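PDB 6JIL: cycloserine biosynthesis protein DcsG from Streptomyces lavendulae, which closes O-ureido-D-serine into the antibiotic D-cycloserine at the expense of ATP, as a magnesium-dependent ATP-grasp ligase. Local coordinates for residues Leu4-Asp9 with Pro21-Cys26; Thr187-Phe192 with Ala231-Ala236; His198-Gly203 with Leu279-Asp284; Pro249-Arg254 with Leu287-Ala292. One frame throughout, in Å; residues are numbered along the deposited sequence.

Contact 1: Leu4-Asp9 with Pro21-Cys26; sequences LALVTD and PLLEAC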
loop_
_atom_site.group_PDB
_atom_site.type_symbol
_atom_site.label_atom_id
_atom_site.label_comp_id
_atom_site.label_asym_id
_atom_site.label_seq_id
_atom_site.Cartn_x
_atom_site.Cartn_y
_atom_site.Cartn_z
ATOM N N LEU A 4 -12.282 8.963 -18.118
ATOM C CA LEU A 4 -11.373 8.281 -17.201
ATOM C C LEU A 4 -12.139 7.384 -16.237
ATOM O O LEU A 4 -13.078 7.836 -15.570
ATOM C CB LEU A 4 -10.596 9.317 -16.382
ATOM C CG LEU A 4 -9.182 9.032 -15.871
ATOM C CD1 LEU A 4 -8.929 9.887 -14.637
ATOM C CD2 LEU A 4 -9.003 7.577 -15.539
ATOM N N ALA A 5 -11.735 6.119 -16.156
ATOM C CA ALA A 5 -12.383 5.182 -15.247
ATOM C C ALA A 5 -11.645 5.190 -13.914
ATOM O O ALA A 5 -10.422 5.096 -13.884
ATOM C CB ALA A 5 -12.372 3.777 -15.840
ATOM N N LEU A 6 -12.382 5.344 -12.818
ATOM C CA LEU A 6 -11.786 5.326 -11.482
ATOM C C LEU A 6 -12.323 4.036 -10.852
ATOM O O LEU A 6 -13.493 3.949 -10.489
ATOM C CB LEU A 6 -12.216 6.561 -10.678
ATOM C CG LEU A 6 -11.832 7.932 -11.270
ATOM C CD1 LEU A 6 -12.325 9.045 -10.362
ATOM C CD2 LEU A 6 -10.323 8.040 -11.450
ATOM N N VAL A 7 -11.462 3.030 -10.746
ATOM C CA VAL A 7 -11.865 1.728 -10.238
ATOM C C VAL A 7 -12.020 1.577 -8.733
ATOM O O VAL A 7 -11.152 1.959 -7.953
ATOM C CB VAL A 7 -10.902 0.624 -10.734
ATOM C CG1 VAL A 7 -11.443 -0.758 -10.359
ATOM C CG2 VAL A 7 -10.731 0.727 -12.238
ATOM N N THR A 8 -13.134 0.975 -8.343
ATOM C CA THR A 8 -13.457 0.730 -6.945
ATOM C C THR A 8 -14.274 -0.564 -6.921
ATOM O O THR A 8 -14.223 -1.356 -7.861
ATOM C CB THR A 8 -14.327 1.898 -6.375
ATOM O OG1 THR A 8 -14.544 1.712 -4.971
ATOM C CG2 THR A 8 -15.691 1.949 -7.092
ATOM N N ASP A 9 -14.987 -0.787 -5.823
ATOM C CA ASP A 9 -15.890 -1.926 -5.698
ATOM C C ASP A 9 -16.885 -1.568 -4.598
ATOM O O ASP A 9 -16.560 -0.814 -3.679
ATOM C CB ASP A 9 -15.144 -3.272 -5.477
ATOM C CG ASP A 9 -14.407 -3.377 -4.146
ATOM O OD1 ASP A 9 -13.307 -3.970 -4.163
ATOM O OD2 ASP A 9 -14.911 -2.922 -3.095
ATOM N N PRO A 21 -13.565 14.180 -3.250
ATOM C CA PRO A 21 -12.690 15.291 -3.630
ATOM C C PRO A 21 -11.955 15.064 -4.962
ATOM O O PRO A 21 -11.698 16.014 -5.703
ATOM C CB PRO A 21 -11.733 15.398 -2.441
ATOM C CG PRO A 21 -11.686 14.000 -1.915
ATOM C CD PRO A 21 -13.115 13.566 -1.986
ATOM N N LEU A 22 -11.623 13.811 -5.264
ATOM C CA LEU A 22 -10.925 13.500 -6.511
ATOM C C LEU A 22 -11.806 13.802 -7.716
ATOM O O LEU A 22 -11.325 14.304 -8.733
ATOM C CB LEU A 22 -10.480 12.030 -6.541
ATOM C CG LEU A 22 -9.867 11.514 -7.859
ATOM C CD1 LEU A 22 -8.747 12.450 -8.327
ATOM C CD2 LEU A 22 -9.333 10.091 -7.665
ATOM N N LEU A 23 -13.097 13.505 -7.599
ATOM C CA LEU A 23 -14.031 13.765 -8.685
ATOM C C LEU A 23 -14.164 15.269 -8.951
ATOM O O LEU A 23 -14.242 15.697 -10.101
ATOM C CB LEU A 23 -15.402 13.170 -8.362
ATOM C CG LEU A 23 -15.535 11.643 -8.421
ATOM C CD1 LEU A 23 -16.943 11.236 -7.997
ATOM C CD2 LEU A 23 -15.255 11.159 -9.836
ATOM N N GLU A 24 -14.192 16.072 -7.893
ATOM C CA GLU A 24 -14.300 17.512 -8.073
ATOM C C GLU A 24 -13.049 18.053 -8.759
ATOM O O GLU A 24 -13.137 18.888 -9.664
ATOM C CB GLU A 24 -14.510 18.208 -6.730
ATOM C CG GLU A 24 -15.908 18.015 -6.176
ATOM C CD GLU A 24 -16.988 18.170 -7.248
ATOM O OE1 GLU A 24 -17.446 17.137 -7.795
ATOM O OE2 GLU A 24 -17.365 19.326 -7.551
ATOM N N ALA A 25 -11.889 17.559 -8.333
ATOM C CA ALA A 25 -10.613 17.972 -8.911
ATOM C C ALA A 25 -10.580 17.593 -10.389
ATOM O O ALA A 25 -10.095 18.359 -11.224
ATOM C CB ALA A 25 -9.462 17.298 -8.169
ATOM N N CYS A 26 -11.089 16.406 -10.707
ATOM C CA CYS A 26 -11.120 15.955 -12.094
ATOM C C CYS A 26 -11.954 16.920 -12.903
ATOM O O CYS A 26 -11.611 17.261 -14.034
ATOM C CB CYS A 26 -11.713 14.550 -12.202
ATOM S SG CYS A 26 -10.522 13.269 -11.796
#
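Leu-6, in the middle of strand 4-8, meets Leu-22 and Leu-23 on helix 19-28, and its side chain makes the direct touches on the strand side. The CB of Leu-6 points at the helix but is still too far back to touch it, and the Leu-6 side chain instead packs beside Ala-33 on the adjoining strand. CG lies opposite the carbonyl carbon (chi1 -60°), which sends the branch point on outward. Here the chain divides. CD1 goes forward and reaches CD2 of Leu-23 at 3.7 Å, while CD2 of Leu-22 sits 4.2 Å from the same CD1 carbon. CD2 of Leu-6 turns back along the strand and settles against CD1 of Leu-4, 3.9 Å away.

The two helix leucines come in differently. Leu-22 meets Leu-6 head-on, tip to tip; Leu-23 starts off to one side and slides past it in the opposite direction, so that only its CD2 methyl is engaged. This is the strand-to-helix step of the beta-alpha-beta unit formed by strand 4-8, helix 19-28 and strand 33-37, with the helix laid on one side of a four-stranded parallel sheet. Strand 4-8 is an inner strand of that sheet, bonded through its backbone to Glu-34 on one neighbour and Val-52 on the other.

One turn on from Leu-22, Cys-26 also faces the strand, its SG 4.7 Å from CD1 of Leu-4. The other methyl of Leu-22, CD1, is turned to Phe-289 of helix 285-296.

Contact 2: Thr187-Phe192 with Ala231-Ala236; sequences TDLTFF and AVAAAA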
loop_
_atom_site.group_PDB
_atom_site.type_symbol
_atom_site.label_atom_id
_atom_site.label_comp_id
_atom_site.label_asym_id
_atom_site.label_seq_id
_atom_site.Cartn_x
_atom_site.Cartn_y
_atom_site.Cartn_z
ATOM N N THR A 187 3.801 7.615 9.979
ATOM C CA THR A 187 3.545 8.798 9.166
ATOM C C THR A 187 3.421 8.365 7.709
ATOM O O THR A 187 4.317 7.714 7.166
ATOM C CB THR A 187 4.676 9.836 9.314
ATOM O OG1 THR A 187 4.852 10.151 10.702
ATOM C CG2 THR A 187 4.327 11.115 8.565
ATOM N N ASP A 188 2.296 8.720 7.091
ATOM C CA ASP A 188 2.014 8.367 5.703
ATOM C C ASP A 188 2.124 9.586 4.786
ATOM O O ASP A 188 1.301 10.502 4.864
ATOM C CB ASP A 188 0.608 7.760 5.600
ATOM C CG ASP A 188 0.479 6.432 6.356
ATOM O OD1 ASP A 188 1.403 6.076 7.121
ATOM O OD2 ASP A 188 -0.554 5.748 6.185
ATOM N N LEU A 189 3.137 9.590 3.916
ATOM C CA LEU A 189 3.365 10.704 3.000
ATOM C C LEU A 189 2.807 10.443 1.602
ATOM O O LEU A 189 2.987 9.366 1.036
ATOM C CB LEU A 189 4.863 11.011 2.886
ATOM C CG LEU A 189 5.652 11.499 4.108
ATOM C CD1 LEU A 189 5.793 10.379 5.129
ATOM C CD2 LEU A 189 7.033 11.975 3.654
ATOM N N THR A 190 2.140 11.444 1.043
ATOM C CA THR A 190 1.562 11.327 -0.284
ATOM C C THR A 190 2.354 12.159 -1.284
ATOM O O THR A 190 2.674 13.319 -1.026
ATOM C CB THR A 190 0.111 11.786 -0.273
ATOM O OG1 THR A 190 -0.658 10.867 0.509
ATOM C CG2 THR A 190 -0.446 11.846 -1.674
ATOM N N PHE A 191 2.675 11.550 -2.422
ATOM C CA PHE A 191 3.435 12.216 -3.471
ATOM C C PHE A 191 2.694 12.216 -4.797
ATOM O O PHE A 191 1.943 11.288 -5.104
ATOM C CB PHE A 191 4.778 11.524 -3.693
ATOM C CG PHE A 191 5.805 11.820 -2.644
ATOM C CD1 PHE A 191 5.643 11.373 -1.342
ATOM C CD2 PHE A 191 6.973 12.505 -2.980
ATOM C CE1 PHE A 191 6.635 11.597 -0.387
ATOM C CE2 PHE A 191 7.970 12.733 -2.032
ATOM C CZ PHE A 191 7.802 12.277 -0.736
ATOM N N PHE A 192 2.927 13.262 -5.584
ATOM C CA PHE A 192 2.323 13.386 -6.902
ATOM C C PHE A 192 3.418 13.743 -7.894
ATOM O O PHE A 192 4.044 14.794 -7.790
ATOM C CB PHE A 192 1.223 14.439 -6.877
ATOM C CG PHE A 192 0.029 14.029 -6.056
ATOM C CD1 PHE A 192 -0.382 14.785 -4.965
ATOM C CD2 PHE A 192 -0.674 12.873 -6.370
ATOM C CE1 PHE A 192 -1.475 14.399 -4.201
ATOM C CE2 PHE A 192 -1.770 12.478 -5.609
ATOM C CZ PHE A 192 -2.171 13.245 -4.522
ATOM N N ALA A 231 12.665 12.744 2.703
ATOM C CA ALA A 231 13.865 12.276 2.027
ATOM C C ALA A 231 13.800 10.758 1.816
ATOM O O ALA A 231 14.128 10.258 0.742
ATOM C CB ALA A 231 15.095 12.644 2.841
ATOM N N VAL A 232 13.368 10.027 2.839
ATOM C CA VAL A 232 13.272 8.581 2.726
ATOM C C VAL A 232 12.154 8.204 1.755
ATOM O O VAL A 232 12.346 7.365 0.874
ATOM C CB VAL A 232 13.022 7.919 4.108
ATOM C CG1 VAL A 232 12.613 6.466 3.929
ATOM C CG2 VAL A 232 14.285 7.985 4.950
ATOM N N ALA A 233 10.994 8.831 1.909
ATOM C CA ALA A 233 9.860 8.555 1.039
ATOM C C ALA A 233 10.230 8.734 -0.428
ATOM O O ALA A 233 9.889 7.903 -1.264
ATOM C CB ALA A 233 8.696 9.476 1.392
ATOM N N ALA A 234 10.917 9.833 -0.734
ATOM C CA ALA A 234 11.331 10.135 -2.105
ATOM C C ALA A 234 12.340 9.129 -2.633
ATOM O O ALA A 234 12.414 8.903 -3.842
ATOM C CB ALA A 234 11.919 11.543 -2.184
ATOM N N ALA A 235 13.130 8.540 -1.737
ATOM C CA ALA A 235 14.119 7.540 -2.150
ATOM C C ALA A 235 13.384 6.263 -2.516
ATOM O O ALA A 235 13.722 5.603 -3.497
ATOM C CB ALA A 235 15.105 7.264 -1.027
ATOM N N ALA A 236 12.375 5.924 -1.715
ATOM C CA ALA A 236 11.580 4.736 -1.954
ATOM C C ALA A 236 10.912 4.827 -3.327
ATOM O O ALA A 236 10.863 3.846 -4.068
ATOM C CB ALA A 236 10.527 4.589 -0.865
#
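Helix 227-244 lies against one face of the five-stranded antiparallel sheet of the ATP-grasp part of the chain, and here it packs on a central strand, 186-192, through alanine. The short axes of 187-192 and 231-236 pass 9.6 Å apart at a signed angle of -55°, so the helix runs slantwise over the strand. Leu-189 and Phe-191, two residues apart and therefore on the same side of the sheet, both rise toward it.

Between them they hold the methyl of Ala-233. CD2 of Leu-189 approaches Ala-233 CB to 3.8 Å, and the far end of the Phe-191 ring comes in closer, with CE1 at 3.5 Å and CZ at 3.6 Å from the same CB. The methyl meets the ring obliquely. Both strand side chains place CG opposite their carbonyl carbon (chi1 -64° for Leu-189, -76° for Phe-191), which sends them up from the strand in much the same way. Phe-191 reaches further along the helix too: its CE2 is 4.1 Å from Ala-234 CB, and CZ is 4.0 Å from Ala-234 N. A single-carbon side chain at 233 keeps the helix backbone low, and the CA atoms of Leu-189 and Ala-233 are just 7.1 Å apart.

Arg-230 and Leu-237 of the same helix continue the packing on Leu-189 and Phe-191, and Val-255 of the next strand also touches Ala-233. Leu-189 lies about 6 Å, side chain to side chain, from Arg-254, an inferred active-site residue. This is helix-on-antiparallel-sheet packing, an alpha+beta arrangement as in the ATP-grasp fold.

Contact 3: His198-Gly203 with Leu279-Asp284; sequences HAIHKG and LTFSED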
loop_
_atom_site.group_PDB
_atom_site.type_symbol
_atom_site.label_atom_id
_atom_site.label_comp_id
_atom_site.label_asym_id
_atom_site.label_seq_id
_atom_site.Cartn_x
_atom_site.Cartn_y
_atom_site.Cartn_z
ATOM N N HIS A 198 1.618 16.036 0.881
ATOM C CA HIS A 198 1.174 16.127 2.261
ATOM C C HIS A 198 1.297 14.779 2.953
ATOM O O HIS A 198 1.599 13.760 2.322
ATOM C CB HIS A 198 -0.286 16.546 2.297
ATOM C CG HIS A 198 -1.190 15.594 1.575
ATOM N ND1 HIS A 198 -1.372 15.631 0.208
ATOM C CD2 HIS A 198 -1.919 14.544 2.025
ATOM C CE1 HIS A 198 -2.175 14.645 -0.153
ATOM N NE2 HIS A 198 -2.520 13.971 0.930
ATOM N N ALA A 199 1.035 14.782 4.256
ATOM C CA ALA A 199 1.112 13.568 5.045
ATOM C C ALA A 199 0.123 13.589 6.199
ATOM O O ALA A 199 -0.513 14.609 6.484
ATOM C CB ALA A 199 2.529 13.389 5.578
ATOM N N ILE A 200 -0.015 12.444 6.854
ATOM C CA ILE A 200 -0.895 12.329 8.000
ATOM C C ILE A 200 -0.227 11.415 9.008
ATOM O O ILE A 200 0.758 10.741 8.713
ATOM C CB ILE A 200 -2.258 11.682 7.649
ATOM C CG1 ILE A 200 -2.076 10.174 7.442
ATOM C CG2 ILE A 200 -2.845 12.329 6.405
ATOM C CD1 ILE A 200 -3.374 9.400 7.292
ATOM N N HIS A 201 -0.767 11.417 10.212
ATOM C CA HIS A 201 -0.287 10.540 11.242
ATOM C C HIS A 201 -1.403 9.504 11.351
ATOM O O HIS A 201 -2.587 9.841 11.246
ATOM C CB HIS A 201 -0.105 11.283 12.566
ATOM C CG HIS A 201 -0.001 10.373 13.745
ATOM N ND1 HIS A 201 -1.084 10.056 14.535
ATOM C CD2 HIS A 201 1.037 9.647 14.220
ATOM C CE1 HIS A 201 -0.718 9.171 15.446
ATOM N NE2 HIS A 201 0.564 8.906 15.276
ATOM N N LYS A 202 -1.023 8.242 11.505
ATOM C CA LYS A 202 -1.994 7.172 11.639
ATOM C C LYS A 202 -1.624 6.419 12.909
ATOM O O LYS A 202 -0.475 6.002 13.073
ATOM C CB LYS A 202 -1.933 6.233 10.430
ATOM C CG LYS A 202 -2.935 5.091 10.504
ATOM C CD LYS A 202 -2.672 4.020 9.450
ATOM C CE LYS A 202 -2.879 4.551 8.038
ATOM N NZ LYS A 202 -2.678 3.489 7.019
ATOM N N GLY A 203 -2.589 6.254 13.811
ATOM C CA GLY A 203 -2.315 5.558 15.055
ATOM C C GLY A 203 -1.942 4.103 14.850
ATOM O O GLY A 203 -2.104 3.563 13.756
ATOM N N LEU A 279 -6.473 12.709 0.627
ATOM C CA LEU A 279 -6.696 13.985 -0.045
ATOM C C LEU A 279 -7.413 15.015 0.821
ATOM O O LEU A 279 -7.097 16.203 0.765
ATOM C CB LEU A 279 -7.504 13.767 -1.329
ATOM C CG LEU A 279 -6.892 12.837 -2.382
ATOM C CD1 LEU A 279 -7.809 12.768 -3.602
ATOM C CD2 LEU A 279 -5.507 13.340 -2.772
ATOM N N THR A 280 -8.367 14.561 1.625
ATOM C CA THR A 280 -9.141 15.460 2.470
ATOM C C THR A 280 -8.384 16.021 3.672
ATOM O O THR A 280 -8.938 16.802 4.451
ATOM C CB THR A 280 -10.451 14.777 2.945
ATOM O OG1 THR A 280 -10.142 13.657 3.782
ATOM C CG2 THR A 280 -11.248 14.278 1.741
ATOM N N PHE A 281 -7.121 15.631 3.823
ATOM C CA PHE A 281 -6.298 16.137 4.923
ATOM C C PHE A 281 -5.323 17.207 4.443
ATOM O O PHE A 281 -4.521 17.711 5.223
ATOM C CB PHE A 281 -5.489 15.015 5.581
ATOM C CG PHE A 281 -6.287 14.145 6.500
ATOM C CD1 PHE A 281 -7.051 13.097 5.999
ATOM C CD2 PHE A 281 -6.252 14.356 7.874
ATOM C CE1 PHE A 281 -7.762 12.269 6.854
ATOM C CE2 PHE A 281 -6.962 13.535 8.737
ATOM C CZ PHE A 281 -7.718 12.489 8.227
ATOM N N SER A 282 -5.384 17.535 3.157
ATOM C CA SER A 282 -4.505 18.546 2.570
ATOM C C SER A 282 -5.400 19.562 1.883
ATOM O O SER A 282 -6.510 19.223 1.491
ATOM C CB SER A 282 -3.593 17.903 1.529
ATOM O OG SER A 282 -4.353 17.455 0.419
ATOM N N GLU A 283 -4.934 20.792 1.702
ATOM C CA GLU A 283 -5.794 21.779 1.057
ATOM C C GLU A 283 -5.763 21.773 -0.465
ATOM O O GLU A 283 -6.615 22.394 -1.094
ATOM C CB GLU A 283 -5.500 23.196 1.566
ATOM C CG GLU A 283 -6.618 24.209 1.232
ATOM C CD GLU A 283 -7.939 23.933 1.969
ATOM O OE1 GLU A 283 -8.009 24.199 3.189
ATOM O OE2 GLU A 283 -8.907 23.448 1.333
ATOM N N ASP A 284 -4.805 21.079 -1.071
ATOM C CA ASP A 284 -4.763 21.044 -2.532
ATOM C C ASP A 284 -4.306 19.704 -3.101
ATOM O O ASP A 284 -4.029 19.588 -4.295
ATOM C CB ASP A 284 -3.870 22.168 -3.066
ATOM C CG ASP A 284 -2.410 21.975 -2.707
ATOM O OD1 ASP A 284 -2.104 21.796 -1.508
ATOM O OD2 ASP A 284 -1.562 22.012 -3.624
#
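The extended strand at His-198 and Ile-200 passes the 3-10 turn 279-281, the CA atoms of His-198 and Ser-282 coming within 6.2 Å and those of Ile-200 and Phe-281 within 7.3 Å. Ser-282 sets its CB over one face of the His-198 imidazole, 3.5 Å from the ring centroid and 23° off the normal: a CH-pi contact, displaced toward the CG-ND1 side of the ring, with CG 3.3 Å from that CB.

The serine hydroxyl bonds mainly within its own turn. OG bonds to Leu-279 O at 3.0 Å, tilted 28° from the carbonyl plane, and takes a weak bond from Gly-285 N. Ser-282 N donates to the same carbonyl from the same face. Two bonds on one carbonyl thus tie the turn and hold the serine methylene over the ring. The imidazole is tethered as well, by NE2 to Leu-277 O. Its chi1 of 59°, with CG between the backbone N and the carbonyl carbon, directs the ring off the strand toward the turn.

Beside this, Ile-200 crosses Phe-281 at a slant. Its CG2 methyl lies 3.9 Å from both CB and CG of the phenylalanine, so it touches the root of that side chain. Leu-279 adds a looser contact, its CD2 4.4 Å from His-198 CE1.

Phe-281 also lies against Arg-220, an inferred active-site residue on strand 220-223, which flanks strand 195-202. On the other flank runs strand 186-192, whose Phe-192 touches both His-198 and Leu-279; helix 19-28 borders the turn through Leu-22 and Pro-21, and helix 285-296 starts right after Asp-284.

Contact 4: Pro249-Arg254 with Leu287-Ala292; sequences PLVCGR and LRFAQA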
loop_
_atom_site.group_PDB
_atom_site.type_symbol
_atom_site.label_atom_id
_atom_site.label_comp_id
_atom_site.label_asym_id
_atom_site.label_seq_id
_atom_site.Cartn_x
_atom_site.Cartn_y
_atom_site.Cartn_z
ATOM N N PRO A 249 7.474 9.595 -13.502
ATOM C CA PRO A 249 7.386 9.418 -12.052
ATOM C C PRO A 249 6.050 8.731 -11.772
ATOM O O PRO A 249 5.231 8.555 -12.675
ATOM C CB PRO A 249 7.385 10.851 -11.519
ATOM C CG PRO A 249 7.996 11.659 -12.642
ATOM C CD PRO A 249 7.424 11.022 -13.862
ATOM N N LEU A 250 5.822 8.329 -10.535
ATOM C CA LEU A 250 4.550 7.712 -10.225
ATOM C C LEU A 250 3.535 8.855 -10.122
ATOM O O LEU A 250 3.786 9.855 -9.451
ATOM C CB LEU A 250 4.661 6.936 -8.913
ATOM C CG LEU A 250 5.550 5.701 -9.070
ATOM C CD1 LEU A 250 6.288 5.418 -7.780
ATOM C CD2 LEU A 250 4.694 4.515 -9.503
ATOM N N VAL A 251 2.410 8.726 -10.817
ATOM C CA VAL A 251 1.389 9.768 -10.777
ATOM C C VAL A 251 1.097 10.085 -9.319
ATOM O O VAL A 251 0.973 11.247 -8.932
ATOM C CB VAL A 251 0.070 9.321 -11.466
ATOM C CG1 VAL A 251 0.302 9.115 -12.940
ATOM C CG2 VAL A 251 -0.442 8.031 -10.836
ATOM N N CYS A 252 0.994 9.037 -8.511
ATOM C CA CYS A 252 0.725 9.206 -7.095
ATOM C C CYS A 252 1.260 8.001 -6.351
ATOM O O CYS A 252 1.475 6.939 -6.939
ATOM C CB CYS A 252 -0.779 9.331 -6.837
ATOM S SG CYS A 252 -1.687 7.788 -7.024
ATOM N N GLY A 253 1.474 8.175 -5.054
ATOM C CA GLY A 253 1.972 7.088 -4.242
ATOM C C GLY A 253 1.966 7.517 -2.797
ATOM O O GLY A 253 1.934 8.703 -2.498
ATOM N N ARG A 254 1.973 6.548 -1.898
ATOM C CA ARG A 254 1.995 6.844 -0.484
ATOM C C ARG A 254 3.080 5.969 0.114
ATOM O O ARG A 254 3.147 4.771 -0.172
ATOM C CB ARG A 254 0.647 6.520 0.170
ATOM C CG ARG A 254 0.461 7.206 1.524
ATOM C CD ARG A 254 -0.825 6.783 2.248
ATOM N NE ARG A 254 -0.708 5.457 2.837
ATOM C CZ ARG A 254 -1.358 4.382 2.401
ATOM N NH1 ARG A 254 -2.184 4.475 1.367
ATOM N NH2 ARG A 254 -1.172 3.209 2.993
ATOM N N LEU A 287 -6.224 18.453 -6.169
ATOM C CA LEU A 287 -5.956 19.208 -7.391
ATOM C C LEU A 287 -4.633 18.748 -7.995
ATOM O O LEU A 287 -4.508 18.605 -9.211
ATOM C CB LEU A 287 -5.904 20.715 -7.098
ATOM C CG LEU A 287 -5.544 21.641 -8.269
ATOM C CD1 LEU A 287 -6.552 21.456 -9.394
ATOM C CD2 LEU A 287 -5.524 23.098 -7.809
ATOM N N ARG A 288 -3.650 18.509 -7.136
ATOM C CA ARG A 288 -2.348 18.056 -7.600
ATOM C C ARG A 288 -2.467 16.676 -8.236
ATOM O O ARG A 288 -1.715 16.329 -9.146
ATOM C CB ARG A 288 -1.355 17.981 -6.442
ATOM C CG ARG A 288 -1.176 19.258 -5.672
ATOM C CD ARG A 288 0.068 19.139 -4.843
ATOM N NE ARG A 288 0.265 20.268 -3.948
ATOM C CZ ARG A 288 1.433 20.566 -3.388
ATOM N NH1 ARG A 288 2.505 19.816 -3.644
ATOM N NH2 ARG A 288 1.526 21.600 -2.563
ATOM N N PHE A 289 -3.410 15.884 -7.745
ATOM C CA PHE A 289 -3.606 14.550 -8.287
ATOM C C PHE A 289 -4.264 14.657 -9.665
ATOM O O PHE A 289 -3.801 14.053 -10.634
ATOM C CB PHE A 289 -4.474 13.724 -7.335
ATOM C CG PHE A 289 -4.564 12.279 -7.696
ATOM C CD1 PHE A 289 -3.711 11.725 -8.644
ATOM C CD2 PHE A 289 -5.494 11.459 -7.069
ATOM C CE1 PHE A 289 -3.781 10.373 -8.964
ATOM C CE2 PHE A 289 -5.573 10.109 -7.380
ATOM C CZ PHE A 289 -4.715 9.563 -8.331
ATOM N N ALA A 290 -5.331 15.448 -9.751
ATOM C CA ALA A 290 -6.034 15.628 -11.015
ATOM C C ALA A 290 -5.105 16.232 -12.065
ATOM O O ALA A 290 -5.146 15.847 -13.230
ATOM C CB ALA A 290 -7.246 16.520 -10.817
ATOM N N GLN A 291 -4.266 17.176 -11.655
ATOM C CA GLN A 291 -3.344 17.796 -12.597
ATOM C C GLN A 291 -2.337 16.783 -13.125
ATOM O O GLN A 291 -2.068 16.742 -14.326
ATOM C CB GLN A 291 -2.619 18.982 -11.951
ATOM C CG GLN A 291 -3.511 20.211 -11.792
ATOM C CD GLN A 291 -2.795 21.383 -11.151
ATOM O OE1 GLN A 291 -2.367 21.309 -10.002
ATOM N NE2 GLN A 291 -2.660 22.469 -11.894
ATOM N N ALA A 292 -1.784 15.972 -12.227
ATOM C CA ALA A 292 -0.833 14.941 -12.616
ATOM C C ALA A 292 -1.516 14.007 -13.616
ATOM O O ALA A 292 -0.915 13.594 -14.610
ATOM C CB ALA A 292 -0.378 14.156 -11.393
#
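Phe-289 throws its ring away from its backbone N (chi1 -171°), out from the side of helix 285-296 to Cys-252, whose own chi1 of 73° tucks SG between the backbone N and the carbonyl carbon. Thiol and ring meet in a Cys sulfur-aromatic contact. SG stands 4.4 Å from the ring centroid and 41° from its normal, so the approach is oblique, and the atom it comes nearest is CZ, at 3.7 Å. The methylene shares the load: Cys-252 CB is 3.8 Å from Phe-289 CE1, which puts both heavy atoms of the cysteine side chain along the same CD1-CE1-CZ side of the ring.

Val-251 reaches that ring from another direction. Its CG2 methyl lies near the ring plane, off the edge, at a loose 4.5 Å from CE1. Two consecutive residues can face the helix because the backbone kinks here: Val-251 takes helix-like angles and Cys-252 is extended. One turn along the helix, Ala-292 brings its CB to 4.0 Å from Val-251 O, and its small side chain lets the CA atoms of Val-251 and Ala-292 approach to 5.9 Å.

Two residues past the cysteine comes Arg-254, inferred to be catalytic, paired through NH1 with the magnesium ligand Glu-271 and through NE with Asp-256; the packing thus lies at the foot of an active-site strand. Strand 252-259 runs between strands 186-192 and 265-271. Phe-192 of the first touches Cys-252 and meets the Phe-289 ring with the planes nearly parallel, while helix 19-28 borders helix 285-296 through Leu-22 and Ala-25.

In the fold
Contact 1 comes first along the chain and belongs to the four-stranded parallel sheet; contacts 2, 3 and 4 follow and share the five-stranded antiparallel sheet within the ATP-grasp range. Contacts 2 and 3 sit on neighbouring strands 186-192 and 195-202, contacts 2 and 4 on neighbours 186-192 and 252-259, with centres about 13 and 12 Å apart. In sequence contact 3 crosses both, its segments alternating with theirs. Helix 19-28 joins the two sheets: contacts 1 and 4, centres about 13 Å apart, meet where it packs on helix 285-296, and it also borders the 279-281 turn of contact 3. The N-terminal unit is thereby joined to the face from which Arg-254 projects, while helix 227-244 covers the other.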